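Local coordinates for L protein (CAS virus, PDB 5MV0) that probably cleaves host mRNAs behind their caps with an N-terminal endonuclease domain, yielding capped primers for viral transcription by the L polymerase, at residues Pro5-Leu10 and Tyr35-Ser40; Glu145-Asn150 and Leu191-Phe196; Leu158-Lys163 and Ser201-Thr206. One frame throughout, in Å; residues are numbered along the deposited sequence.

Contact 1 of 3, residues Pro5-Leu10 and Tyr35-Ser40; sequences PDTNLL and YKLAMS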
ATOM      1  N   PRO B   5      14.454   9.576 -15.413  1.00 33.61           N
ATOM      2  CA  PRO B   5      13.558  10.443 -14.622  1.00 29.03           C
ATOM      3  C   PRO B   5      12.100   9.998 -14.651  1.00 27.35           C
ATOM      4  O   PRO B   5      11.470   9.896 -13.592  1.00 25.33           O
ATOM      5  CB  PRO B   5      13.761  11.823 -15.262  1.00 36.50           C
ATOM      6  CG  PRO B   5      15.104  11.757 -15.876  1.00 33.94           C
ATOM      7  CD  PRO B   5      15.238  10.360 -16.384  1.00 36.00           C
ATOM      8  N   ASP B   6      11.543   9.724 -15.835  1.00 23.95           N
ATOM      9  CA  ASP B   6      10.163   9.247 -15.897  1.00 26.46           C
ATOM     10  C   ASP B   6      10.007   7.915 -15.178  1.00 21.90           C
ATOM     11  O   ASP B   6       9.011   7.691 -14.477  1.00 18.51           O
ATOM     12  CB  ASP B   6       9.707   9.102 -17.349  1.00 28.11           C
ATOM     13  CG  ASP B   6       9.400  10.439 -18.012  1.00 34.95           C
ATOM     14  OD1 ASP B   6       9.279  11.464 -17.305  1.00 34.15           O
ATOM     15  OD2 ASP B   6       9.272  10.453 -19.259  1.00 40.07           O
ATOM     16  N   THR B   7      10.967   7.007 -15.361  1.00 20.43           N
ATOM     17  CA  THR B   7      10.866   5.693 -14.731  1.00 20.85           C
ATOM     18  C   THR B   7      10.920   5.797 -13.209  1.00 19.38           C
ATOM     19  O   THR B   7      10.148   5.131 -12.508  1.00 15.58           O
ATOM     20  CB  THR B   7      11.976   4.773 -15.250  1.00 22.38           C
ATOM     21  OG1 THR B   7      11.808   4.584 -16.663  1.00 22.48           O
ATOM     22  CG2 THR B   7      11.910   3.418 -14.564  1.00 22.15           C
ATOM     23  N   ASN B   8      11.823   6.623 -12.678  1.00 20.77           N
ATOM     24  CA  ASN B   8      11.900   6.787 -11.225  1.00 22.30           C
ATOM     25  C   ASN B   8      10.620   7.385 -10.670  1.00 21.03           C
ATOM     26  O   ASN B   8      10.175   7.027  -9.567  1.00 17.17           O
ATOM     27  CB  ASN B   8      13.080   7.679 -10.855  1.00 24.38           C
ATOM     28  CG  ASN B   8      14.402   6.974 -11.018  1.00 33.76           C
ATOM     29  OD1 ASN B   8      14.473   5.742 -10.966  1.00 39.48           O
ATOM     30  ND2 ASN B   8      15.464   7.748 -11.214  1.00 40.58           N
ATOM     31  N   LEU B   9      10.035   8.326 -11.407  1.00 16.84           N
ATOM     32  CA  LEU B   9       8.802   8.956 -10.960  1.00 16.82           C
ATOM     33  C   LEU B   9       7.637   7.974 -11.008  1.00 14.16           C
ATOM     34  O   LEU B   9       6.811   7.930 -10.091  1.00 18.25           O
ATOM     35  CB  LEU B   9       8.521  10.186 -11.823  1.00 13.50           C
ATOM     36  CG  LEU B   9       7.395  11.115 -11.352  1.00 20.10           C
ATOM     37  CD1 LEU B   9       7.654  11.608  -9.897  1.00 17.16           C
ATOM     38  CD2 LEU B   9       7.231  12.300 -12.310  1.00 22.44           C
ATOM     39  N   LEU B  10       7.556   7.172 -12.070  1.00 15.31           N
ATOM     40  CA  LEU B  10       6.465   6.207 -12.176  1.00 14.11           C
ATOM     41  C   LEU B  10       6.548   5.156 -11.070  1.00 12.63           C
ATOM     42  O   LEU B  10       5.517   4.713 -10.554  1.00 14.43           O
ATOM     43  CB  LEU B  10       6.482   5.563 -13.566  1.00 12.02           C
ATOM     44  CG  LEU B  10       5.418   4.504 -13.879  1.00 14.38           C
ATOM     45  CD1 LEU B  10       4.014   5.074 -13.686  1.00 12.61           C
ATOM     46  CD2 LEU B  10       5.610   4.014 -15.309  1.00 12.80           C
ATOM     47  N   TYR B  35      10.195  -0.444 -19.734  1.00 18.12           N
ATOM     48  CA  TYR B  35       9.059  -0.958 -20.493  1.00 21.26           C
ATOM     49  C   TYR B  35       8.212  -1.879 -19.641  1.00 17.49           C
ATOM     50  O   TYR B  35       6.979  -1.849 -19.724  1.00 16.34           O
ATOM     51  CB  TYR B  35       9.524  -1.693 -21.750  1.00 21.82           C
ATOM     52  CG  TYR B  35      10.065  -0.777 -22.822  1.00 24.40           C
ATOM     53  CD1 TYR B  35      10.675  -1.296 -23.960  1.00 29.52           C
ATOM     54  CD2 TYR B  35       9.963   0.607 -22.700  1.00 23.17           C
ATOM     55  CE1 TYR B  35      11.173  -0.465 -24.941  1.00 30.77           C
ATOM     56  CE2 TYR B  35      10.457   1.451 -23.681  1.00 26.39           C
ATOM     57  CZ  TYR B  35      11.061   0.906 -24.800  1.00 30.56           C
ATOM     58  OH  TYR B  35      11.556   1.730 -25.779  1.00 34.27           O
ATOM     59  N   LYS B  36       8.859  -2.721 -18.837  1.00 17.14           N
ATOM     60  CA  LYS B  36       8.120  -3.587 -17.935  1.00 17.98           C
ATOM     61  C   LYS B  36       7.345  -2.763 -16.918  1.00 14.25           C
ATOM     62  O   LYS B  36       6.202  -3.091 -16.576  1.00 15.99           O
ATOM     63  CB  LYS B  36       9.094  -4.533 -17.242  1.00 21.70           C
ATOM     64  CG  LYS B  36       8.467  -5.776 -16.695  1.00 27.89           C
ATOM     65  CD  LYS B  36       9.551  -6.802 -16.395  1.00 30.82           C
ATOM     66  CE  LYS B  36       8.962  -8.062 -15.804  1.00 31.42           C
ATOM     67  NZ  LYS B  36      10.038  -9.062 -15.618  1.00 36.10           N
ATOM     68  N   LEU B  37       7.963  -1.697 -16.412  1.00 13.24           N
ATOM     69  CA  LEU B  37       7.272  -0.821 -15.472  1.00 13.45           C
ATOM     70  C   LEU B  37       6.093  -0.127 -16.135  1.00 14.91           C
ATOM     71  O   LEU B  37       5.012   0.001 -15.535  1.00 15.50           O
ATOM     72  CB  LEU B  37       8.248   0.213 -14.915  1.00 16.33           C
ATOM     73  CG  LEU B  37       7.659   1.152 -13.856  1.00 15.49           C
ATOM     74  CD1 LEU B  37       7.377   0.391 -12.567  1.00 15.51           C
ATOM     75  CD2 LEU B  37       8.593   2.307 -13.601  1.00 22.44           C
ATOM     76  N   ALA B  38       6.280   0.343 -17.372  1.00 13.82           N
ATOM     77  CA  ALA B  38       5.182   1.006 -18.068  1.00 17.37           C
ATOM     78  C   ALA B  38       3.999   0.066 -18.239  1.00 17.17           C
ATOM     79  O   ALA B  38       2.844   0.474 -18.056  1.00 15.39           O
ATOM     80  CB  ALA B  38       5.638   1.541 -19.435  1.00 15.41           C
ATOM     81  N   MET B  39       4.260  -1.205 -18.580  1.00 13.91           N
ATOM     82  CA  MET B  39       3.138  -2.123 -18.776  1.00 14.44           C
ATOM     83  C   MET B  39       2.460  -2.454 -17.452  1.00 15.51           C
ATOM     84  O   MET B  39       1.231  -2.612 -17.398  1.00 13.98           O
ATOM     85  CB  MET B  39       3.606  -3.398 -19.495  1.00 18.82           C
ATOM     86  CG  MET B  39       4.102  -3.178 -20.955  1.00 15.00           C
ATOM     87  SD  MET B  39       3.191  -1.951 -21.949  1.00 19.01           S
ATOM     88  CE  MET B  39       1.589  -2.746 -22.121  1.00 17.16           C
ATOM     89  N   SER B  40       3.227  -2.537 -16.366  1.00 14.09           N
ATOM     90  CA  SER B  40       2.612  -2.753 -15.058  1.00 13.37           C
ATOM     91  C   SER B  40       1.722  -1.574 -14.668  1.00 13.39           C
ATOM     92  O   SER B  40       0.636  -1.765 -14.108  1.00 14.48           O
ATOM     93  CB  SER B  40       3.704  -3.000 -14.007  1.00 16.84           C
ATOM     94  OG  SER B  40       3.157  -2.944 -12.697  1.00 24.10           O
TER
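L37 of helix 34-57 pushes its isobutyl group against T7 and L10 of helix 4-20, within the arenavirus cap-snatching domain, a member of the PDDEXK nuclease clan. Two helices that run in broadly the same direction pack here, their short axes crossing at 42° and coming no nearer than 10.3 Å. At that spacing leucine side chains, flexible and wholly apolar, reach across. L37 projects its CG anti to the backbone N (chi1 -177°), which carries CD2 out from its own helix into the angle between T7 and L10. There CD2 meets CG2 of T7 at 3.6 Å, and it also packs on the T7 carbonyl oxygen. T7 can present a methyl here because its hydroxyl is turned back to its own helix, where OG1 is hydrogen-bonded to the carbonyl O of M3; threonine, with one methyl and one hydroxyl branch, can serve both at once. The L10 and L37 side chains slide past each other in opposite directions, and CD2 of L10 lies 3.8 Å from CG of L37. The same branch goes on to the backbone of the second helix, where the small A38 is consistent with so close an approach to the main chain. I168 of helix 155-170 touches both T7 and L10, making the junction a three-helix one, while L37 continues onto K11 and I14. With no hydrogen bond crossing between the segments, the fit rests on shape, down to L10 CD2 lying 4.1 Å from the CA of A38.

Contact 2 of 3, residues Glu145-Asn150 and Leu191-Phe196; sequences ETKPRN and LTTYDF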
ATOM      1  N   GLU B 145     -16.206   2.705 -19.428  1.00 18.54           N
ATOM      2  CA  GLU B 145     -16.272   4.118 -19.085  1.00 23.91           C
ATOM      3  C   GLU B 145     -15.059   4.867 -19.613  1.00 21.87           C
ATOM      4  O   GLU B 145     -14.017   4.279 -19.913  1.00 22.72           O
ATOM      5  CB  GLU B 145     -16.416   4.284 -17.565  1.00 20.87           C
ATOM      6  CG  GLU B 145     -17.818   3.915 -17.154  1.00 23.64           C
ATOM      7  CD  GLU B 145     -18.015   3.816 -15.669  1.00 30.98           C
ATOM      8  OE1 GLU B 145     -17.023   3.930 -14.914  1.00 28.84           O
ATOM      9  OE2 GLU B 145     -19.178   3.604 -15.264  1.00 28.11           O
ATOM     10  N   THR B 146     -15.200   6.169 -19.761  1.00 19.03           N
ATOM     11  CA  THR B 146     -14.149   6.995 -20.310  1.00 23.08           C
ATOM     12  C   THR B 146     -12.880   7.028 -19.531  1.00 22.46           C
ATOM     13  O   THR B 146     -11.852   7.044 -20.083  1.00 21.48           O
ATOM     14  CB  THR B 146     -14.577   8.470 -20.522  1.00 25.12           C
ATOM     15  OG1 THR B 146     -15.834   8.514 -21.151  1.00 29.49           O
ATOM     16  CG2 THR B 146     -13.710   9.074 -21.398  1.00 34.88           C
ATOM     17  N   LYS B 147     -13.015   7.054 -18.230  1.00 20.90           N
ATOM     18  CA  LYS B 147     -11.899   7.141 -17.302  1.00 24.33           C
ATOM     19  C   LYS B 147     -12.049   6.064 -16.242  1.00 20.62           C
ATOM     20  O   LYS B 147     -13.168   5.650 -15.929  1.00 22.30           O
ATOM     21  CB  LYS B 147     -11.836   8.519 -16.616  1.00 21.17           C
ATOM     22  CG  LYS B 147     -11.397   9.661 -17.532  1.00 27.20           C
ATOM     23  CD  LYS B 147     -11.398  10.985 -16.779  1.00 33.32           C
ATOM     24  CE  LYS B 147     -11.375  12.185 -17.725  1.00 41.60           C
ATOM     25  NZ  LYS B 147     -10.101  12.340 -18.470  1.00 40.24           N
ATOM     26  N   PRO B 148     -10.947   5.597 -15.668  1.00 21.49           N
ATOM     27  CA  PRO B 148     -11.061   4.573 -14.625  1.00 17.06           C
ATOM     28  C   PRO B 148     -11.704   5.166 -13.385  1.00 22.67           C
ATOM     29  O   PRO B 148     -11.473   6.326 -13.041  1.00 21.68           O
ATOM     30  CB  PRO B 148      -9.611   4.147 -14.373  1.00 22.22           C
ATOM     31  CG  PRO B 148      -8.785   5.283 -14.853  1.00 22.18           C
ATOM     32  CD  PRO B 148      -9.548   5.955 -15.953  1.00 22.07           C
ATOM     33  N   ARG B 149     -12.559   4.378 -12.748  1.00 20.58           N
ATOM     34  CA  ARG B 149     -13.075   4.751 -11.438  1.00 22.40           C
ATOM     35  C   ARG B 149     -11.928   4.730 -10.437  1.00 19.78           C
ATOM     36  O   ARG B 149     -11.251   3.710 -10.281  1.00 19.81           O
ATOM     37  CB  ARG B 149     -14.176   3.789 -11.018  1.00 20.33           C
ATOM     38  CG  ARG B 149     -15.409   3.857 -11.921  1.00 22.29           C
ATOM     39  CD  ARG B 149     -16.639   3.281 -11.226  1.00 22.79           C
ATOM     40  NE  ARG B 149     -17.747   3.111 -12.164  1.00 27.29           N
ATOM     41  CZ  ARG B 149     -18.916   2.545 -11.861  1.00 25.62           C
ATOM     42  NH1 ARG B 149     -19.151   2.105 -10.634  1.00 19.84           N
ATOM     43  NH2 ARG B 149     -19.856   2.432 -12.791  1.00 24.44           N
ATOM     44  N   ASN B 150     -11.688   5.847  -9.767  1.00 21.08           N
ATOM     45  CA  ASN B 150     -10.494   5.914  -8.934  1.00 24.24           C
ATOM     46  C   ASN B 150     -10.745   5.572  -7.467  1.00 22.10           C
ATOM     47  O   ASN B 150      -9.793   5.206  -6.766  1.00 17.09           O
ATOM     48  CB  ASN B 150      -9.845   7.295  -9.073  1.00 26.51           C
ATOM     49  CG  ASN B 150     -10.769   8.417  -8.669  1.00 26.66           C
ATOM     50  OD1 ASN B 150     -11.772   8.678  -9.329  1.00 33.47           O
ATOM     51  ND2 ASN B 150     -10.402   9.129  -7.612  1.00 20.96           N
ATOM     52  N   LEU B 191      -5.348   9.930 -23.061  1.00 19.35           N
ATOM     53  CA  LEU B 191      -4.573  11.051 -22.539  1.00 20.77           C
ATOM     54  C   LEU B 191      -5.194  12.383 -22.944  1.00 27.57           C
ATOM     55  O   LEU B 191      -5.247  13.317 -22.132  1.00 21.94           O
ATOM     56  CB  LEU B 191      -3.116  10.964 -23.009  1.00 23.88           C
ATOM     57  CG  LEU B 191      -2.084  11.865 -22.321  1.00 23.82           C
ATOM     58  CD1 LEU B 191      -2.004  11.596 -20.819  1.00 20.73           C
ATOM     59  CD2 LEU B 191      -0.686  11.753 -22.953  1.00 29.64           C
ATOM     60  N   THR B 192      -5.691  12.487 -24.187  1.00 23.03           N
ATOM     61  CA  THR B 192      -6.239  13.763 -24.656  1.00 34.19           C
ATOM     62  C   THR B 192      -7.542  14.150 -23.961  1.00 28.13           C
ATOM     63  O   THR B 192      -8.008  15.278 -24.151  1.00 31.25           O
ATOM     64  CB  THR B 192      -6.489  13.751 -26.174  1.00 28.94           C
ATOM     65  OG1 THR B 192      -7.559  12.848 -26.479  1.00 26.87           O
ATOM     66  CG2 THR B 192      -5.241  13.315 -26.924  1.00 30.97           C
ATOM     67  N   THR B 193      -8.156  13.260 -23.187  1.00 28.22           N
ATOM     68  CA  THR B 193      -9.379  13.619 -22.478  1.00 22.87           C
ATOM     69  C   THR B 193      -9.117  14.304 -21.137  1.00 26.93           C
ATOM     70  O   THR B 193     -10.074  14.726 -20.477  1.00 23.96           O
ATOM     71  CB  THR B 193     -10.266  12.385 -22.262  1.00 32.63           C
ATOM     72  OG1 THR B 193      -9.724  11.566 -21.219  1.00 27.15           O
ATOM     73  CG2 THR B 193     -10.380  11.571 -23.550  1.00 30.84           C
ATOM     74  N   TYR B 194      -7.865  14.427 -20.714  1.00 24.25           N
ATOM     75  CA  TYR B 194      -7.566  15.161 -19.493  1.00 23.74           C
ATOM     76  C   TYR B 194      -7.375  16.644 -19.796  1.00 22.65           C
ATOM     77  O   TYR B 194      -7.070  17.038 -20.921  1.00 20.38           O
ATOM     78  CB  TYR B 194      -6.320  14.597 -18.817  1.00 22.41           C
ATOM     79  CG  TYR B 194      -6.561  13.270 -18.145  1.00 24.84           C
ATOM     80  CD1 TYR B 194      -6.935  13.208 -16.804  1.00 28.30           C
ATOM     81  CD2 TYR B 194      -6.426  12.079 -18.849  1.00 26.06           C
ATOM     82  CE1 TYR B 194      -7.164  11.997 -16.182  1.00 22.82           C
ATOM     83  CE2 TYR B 194      -6.653  10.862 -18.234  1.00 26.25           C
ATOM     84  CZ  TYR B 194      -7.022  10.825 -16.905  1.00 23.66           C
ATOM     85  OH  TYR B 194      -7.245   9.610 -16.297  1.00 25.74           O
ATOM     86  N   ASP B 195      -7.546  17.467 -18.766  1.00 23.52           N
ATOM     87  CA  ASP B 195      -7.453  18.909 -18.940  1.00 25.01           C
ATOM     88  C   ASP B 195      -6.010  19.354 -19.180  1.00 28.25           C
ATOM     89  O   ASP B 195      -5.039  18.690 -18.791  1.00 23.09           O
ATOM     90  CB  ASP B 195      -8.027  19.625 -17.713  1.00 26.81           C
ATOM     91  CG  ASP B 195      -7.357  19.197 -16.431  1.00 24.62           C
ATOM     92  OD1 ASP B 195      -6.391  19.856 -16.006  1.00 28.72           O
ATOM     93  OD2 ASP B 195      -7.785  18.181 -15.850  1.00 40.06           O
ATOM     94  N   PHE B 196      -5.889  20.519 -19.823  1.00 24.27           N
ATOM     95  CA  PHE B 196      -4.591  21.074 -20.189  1.00 20.40           C
ATOM     96  C   PHE B 196      -3.705  21.309 -18.972  1.00 21.69           C
ATOM     97  O   PHE B 196      -2.479  21.159 -19.062  1.00 23.67           O
ATOM     98  CB  PHE B 196      -4.811  22.382 -20.959  1.00 24.06           C
ATOM     99  CG  PHE B 196      -3.544  23.072 -21.389  1.00 31.60           C
ATOM    100  CD1 PHE B 196      -2.884  22.683 -22.541  1.00 35.35           C
ATOM    101  CD2 PHE B 196      -3.042  24.150 -20.662  1.00 36.05           C
ATOM    102  CE1 PHE B 196      -1.733  23.326 -22.944  1.00 38.83           C
ATOM    103  CE2 PHE B 196      -1.895  24.806 -21.065  1.00 32.91           C
ATOM    104  CZ  PHE B 196      -1.237  24.395 -22.205  1.00 33.62           C
TER
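The ammonium nitrogen NZ of K147 is held by three groups: the hydroxyl and carbonyl of T193 and the aromatic ring of Y194. Its bond to OG1 of T193 is 2.9 Å long, whereas the one to the T193 carbonyl O, at 3.1 Å, is weak. The ring of Y194 completes the set as a cation-pi partner, with NZ 3.5 Å from the ring centroid and only 2° off the normal, so all six ring carbons are about equally far from it. Lysine suits the place because its long chain can cross from the loop to the turn after helix 181-192; it stays nearly straight as far as CE and then bends at chi4 (-68°), which brings NZ over the ring. T193 sets its OG1 between its own backbone N and carbonyl carbon, within reach of NZ and also of the S190 carbonyl, to which the hydroxyl is hydrogen-bonded as well. Y194 offers one ring face to NZ; its OH lies near CD of P148, and its ring packs edge-to-face with F159 of helix 155-170. Within the loop R149 meets the carboxylate of E145 side-on: NE and NH2 each take one oxygen, the NH2 to OE2 distance being 2.8 Å. Its NH1 forms a salt bridge with D56, linking the loop to helix 34-57, which P148 touches at R45 and H49. The face-on lysine-tyrosine cation-pi contact, with its hydrogen bond to T193 OG1, thus joins the loop after strand 137-145, on the sheet side of a PDDEXK-type fold, to its C-terminal helices.

Contact 3 of 3, residues Leu158-Lys163 and Ser201-Thr206; sequences LFELLK and SEFSGT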
ATOM      1  N   LEU B 158      -3.878   8.225 -10.996  1.00 16.21           N
ATOM      2  CA  LEU B 158      -4.340   7.492 -12.175  1.00 16.62           C
ATOM      3  C   LEU B 158      -3.867   8.164 -13.447  1.00 16.94           C
ATOM      4  O   LEU B 158      -3.504   7.489 -14.421  1.00 18.70           O
ATOM      5  CB  LEU B 158      -5.866   7.400 -12.201  1.00 17.37           C
ATOM      6  CG  LEU B 158      -6.597   6.237 -11.532  1.00 20.06           C
ATOM      7  CD1 LEU B 158      -6.243   4.882 -12.187  1.00 18.84           C
ATOM      8  CD2 LEU B 158      -6.299   6.226 -10.060  1.00 21.89           C
ATOM      9  N   PHE B 159      -3.932   9.497 -13.478  1.00 16.43           N
ATOM     10  CA  PHE B 159      -3.430  10.245 -14.623  1.00 15.13           C
ATOM     11  C   PHE B 159      -1.943   9.994 -14.838  1.00 17.44           C
ATOM     12  O   PHE B 159      -1.496   9.779 -15.969  1.00 14.86           O
ATOM     13  CB  PHE B 159      -3.681  11.747 -14.441  1.00 14.56           C
ATOM     14  CG  PHE B 159      -2.909  12.584 -15.421  1.00 18.31           C
ATOM     15  CD1 PHE B 159      -3.330  12.674 -16.747  1.00 18.20           C
ATOM     16  CD2 PHE B 159      -1.727  13.217 -15.047  1.00 15.30           C
ATOM     17  CE1 PHE B 159      -2.597  13.409 -17.677  1.00 17.44           C
ATOM     18  CE2 PHE B 159      -0.990  13.951 -15.974  1.00 18.38           C
ATOM     19  CZ  PHE B 159      -1.428  14.057 -17.283  1.00 19.82           C
ATOM     20  N   GLU B 160      -1.150  10.054 -13.762  1.00 13.99           N
ATOM     21  CA  GLU B 160       0.297   9.887 -13.906  1.00 15.18           C
ATOM     22  C   GLU B 160       0.666   8.492 -14.393  1.00 13.14           C
ATOM     23  O   GLU B 160       1.665   8.337 -15.109  1.00 13.92           O
ATOM     24  CB  GLU B 160       1.006  10.184 -12.580  1.00 19.49           C
ATOM     25  CG  GLU B 160       0.921  11.636 -12.164  1.00 17.47           C
ATOM     26  CD  GLU B 160       1.631  12.571 -13.136  1.00 19.98           C
ATOM     27  OE1 GLU B 160       2.629  12.155 -13.752  1.00 22.82           O
ATOM     28  OE2 GLU B 160       1.180  13.724 -13.297  1.00 23.07           O
ATOM     29  N   LEU B 161      -0.100   7.466 -14.008  1.00 12.65           N
ATOM     30  CA  LEU B 161       0.151   6.133 -14.558  1.00 16.26           C
ATOM     31  C   LEU B 161       0.087   6.174 -16.075  1.00 18.87           C
ATOM     32  O   LEU B 161       0.930   5.593 -16.767  1.00 13.83           O
ATOM     33  CB  LEU B 161      -0.877   5.124 -14.038  1.00 13.15           C
ATOM     34  CG  LEU B 161      -0.845   4.720 -12.571  1.00 16.00           C
ATOM     35  CD1 LEU B 161      -1.904   3.657 -12.364  1.00 13.28           C
ATOM     36  CD2 LEU B 161       0.562   4.193 -12.207  1.00 12.33           C
ATOM     37  N   LEU B 162      -0.905   6.884 -16.597  1.00 16.58           N
ATOM     38  CA  LEU B 162      -1.123   6.955 -18.039  1.00 15.74           C
ATOM     39  C   LEU B 162      -0.074   7.834 -18.719  1.00 17.74           C
ATOM     40  O   LEU B 162       0.522   7.439 -19.726  1.00 15.96           O
ATOM     41  CB  LEU B 162      -2.535   7.482 -18.292  1.00 15.98           C
ATOM     42  CG  LEU B 162      -2.978   7.722 -19.743  1.00 22.58           C
ATOM     43  CD1 LEU B 162      -3.118   6.395 -20.484  1.00 18.99           C
ATOM     44  CD2 LEU B 162      -4.291   8.530 -19.771  1.00 20.21           C
ATOM     45  N   LYS B 163       0.163   9.035 -18.186  1.00 15.37           N
ATOM     46  CA  LYS B 163       1.094   9.951 -18.835  1.00 13.28           C
ATOM     47  C   LYS B 163       2.529   9.430 -18.788  1.00 18.24           C
ATOM     48  O   LYS B 163       3.267   9.537 -19.779  1.00 17.18           O
ATOM     49  CB  LYS B 163       1.031  11.335 -18.183  1.00 17.62           C
ATOM     50  CG  LYS B 163       2.094  12.254 -18.779  1.00 25.97           C
ATOM     51  CD  LYS B 163       2.168  13.588 -18.123  1.00 30.09           C
ATOM     52  CE  LYS B 163       3.185  14.449 -18.852  1.00 38.11           C
ATOM     53  NZ  LYS B 163       3.231  15.816 -18.265  1.00 37.62           N
ATOM     54  N   SER B 201       1.287  20.298 -16.128  1.00 24.62           N
ATOM     55  CA  SER B 201       1.852  20.715 -14.856  1.00 30.96           C
ATOM     56  C   SER B 201       2.933  19.739 -14.399  1.00 28.68           C
ATOM     57  O   SER B 201       2.898  18.546 -14.708  1.00 24.73           O
ATOM     58  CB  SER B 201       0.762  20.809 -13.792  1.00 28.13           C
ATOM     59  OG  SER B 201       0.217  19.524 -13.568  1.00 34.62           O
ATOM     60  N   GLU B 202       3.900  20.259 -13.651  1.00 25.41           N
ATOM     61  CA  GLU B 202       4.938  19.402 -13.100  1.00 30.75           C
ATOM     62  C   GLU B 202       4.346  18.514 -12.013  1.00 27.66           C
ATOM     63  O   GLU B 202       3.474  18.935 -11.252  1.00 31.19           O
ATOM     64  CB  GLU B 202       6.092  20.237 -12.537  1.00 41.27           C
ATOM     65  CG  GLU B 202       6.793  19.591 -11.337  1.00 49.92           C
ATOM     66  CD  GLU B 202       8.231  20.049 -11.153  1.00 67.31           C
ATOM     67  OE1 GLU B 202       8.744  20.781 -12.030  1.00 72.80           O
ATOM     68  OE2 GLU B 202       8.851  19.665 -10.133  1.00 66.15           O
ATOM     69  N   PHE B 203       4.792  17.264 -11.972  1.00 29.63           N
ATOM     70  CA  PHE B 203       4.406  16.330 -10.926  1.00 22.31           C
ATOM     71  C   PHE B 203       5.673  15.807 -10.272  1.00 22.72           C
ATOM     72  O   PHE B 203       6.601  15.376 -10.964  1.00 20.43           O
ATOM     73  CB  PHE B 203       3.570  15.166 -11.470  1.00 22.99           C
ATOM     74  CG  PHE B 203       3.207  14.149 -10.420  1.00 23.10           C
ATOM     75  CD1 PHE B 203       2.151  14.380  -9.544  1.00 22.72           C
ATOM     76  CD2 PHE B 203       3.927  12.967 -10.301  1.00 21.19           C
ATOM     77  CE1 PHE B 203       1.819  13.446  -8.557  1.00 18.15           C
ATOM     78  CE2 PHE B 203       3.601  12.039  -9.326  1.00 18.71           C
ATOM     79  CZ  PHE B 203       2.544  12.282  -8.452  1.00 17.32           C
ATOM     80  N   SER B 204       5.722  15.855  -8.945  1.00 21.15           N
ATOM     81  CA  SER B 204       6.942  15.487  -8.253  1.00 20.68           C
ATOM     82  C   SER B 204       6.801  14.249  -7.376  1.00 22.13           C
ATOM     83  O   SER B 204       7.802  13.809  -6.801  1.00 23.37           O
ATOM     84  CB  SER B 204       7.446  16.668  -7.413  1.00 26.45           C
ATOM     85  OG  SER B 204       6.520  16.983  -6.387  1.00 33.27           O
ATOM     86  N   GLY B 205       5.602  13.660  -7.263  1.00 18.77           N
ATOM     87  CA  GLY B 205       5.494  12.443  -6.453  1.00 21.29           C
ATOM     88  C   GLY B 205       5.668  12.727  -4.968  1.00 19.25           C
ATOM     89  O   GLY B 205       5.568  13.868  -4.514  1.00 21.62           O
ATOM     90  N   THR B 206       5.943  11.672  -4.200  1.00 15.17           N
ATOM     91  CA  THR B 206       6.062  11.854  -2.753  1.00 18.04           C
ATOM     92  C   THR B 206       7.495  12.198  -2.359  1.00 21.97           C
ATOM     93  O   THR B 206       8.458  11.802  -3.017  1.00 19.76           O
ATOM     94  CB  THR B 206       5.616  10.620  -1.957  1.00 15.53           C
ATOM     95  OG1 THR B 206       6.569   9.555  -2.104  1.00 14.58           O
ATOM     96  CG2 THR B 206       4.221  10.142  -2.385  1.00 16.16           C
TER
HETATM   97  O   HOH W   1       1.703  16.467 -16.051  1.00 33.65           O
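Helix 155-170 faces a largely extended tail that leaves helix 196-200 at S201, with the CA atoms of E160 and F203 8.2 Å apart at their nearest pairing and with a positive phi at G205 that favours glycine. Across this gap the side chain of E160 lies flat on the F203 ring, the carboxylate and ring planes differing by 9°. The glutamate bends at chi2 (-64°), and this fold places the aliphatic CG over the middle of the ring, a CH-pi contact 3.7 Å from the centroid. The carboxylate is displaced toward the root of the phenylalanine, so OE2 sits 3.3 Å from CB of F203. On the opposite face the backbone N of G205 stands 3.3 Å above the ring plane, toward the rim. F203 thus lies between glutamate and tail backbone, and it also packs on V13 of helix 4-20 and on D32 of the third subunit. One turn along the helix, K163 extends fully and reaches the tail through a water, 2.8 Å from NZ and 2.7 Å from the carbonyl O of S201; NZ is also hydrogen-bonded to the carbonyl of L199. A long cationic chain suits this place, where a helix ends and carbonyls remain to be met. R156, outside both segments, supplies the complement at E160, its NE forming a salt bridge with OE2 while its NH2 bonds the hydroxyl of S201. A carboxylate stacked on a ring would otherwise probably be unfavourable electrostatically; the charge of R156 probably offsets this, and the CG contact is likely the favourable part.

Helix 155-170 connects the three contacts. It supplies one segment of contact 3, while its I168 backs contact 1 and its F159 and L158 meet contact 2. Contacts 1 and 3 touch directly, with centres 11 Å apart: CD2 of L9 packs on the F203 carbonyl O at 3.4 Å. Contacts 2 and 3, centres 13 Å apart, join through F159, whose CD1 lies 3.6 Å from CG of Y194. Contacts 1 and 2 do not meet, their nearest atoms being about 11 Å apart. Contacts 1 and 3 lie among the helices, whereas contact 2 begins at the end of strand 137-145, in the sheet that in PDDEXK nucleases carries most of the catalytic residues; none of the three is identified as part of that site.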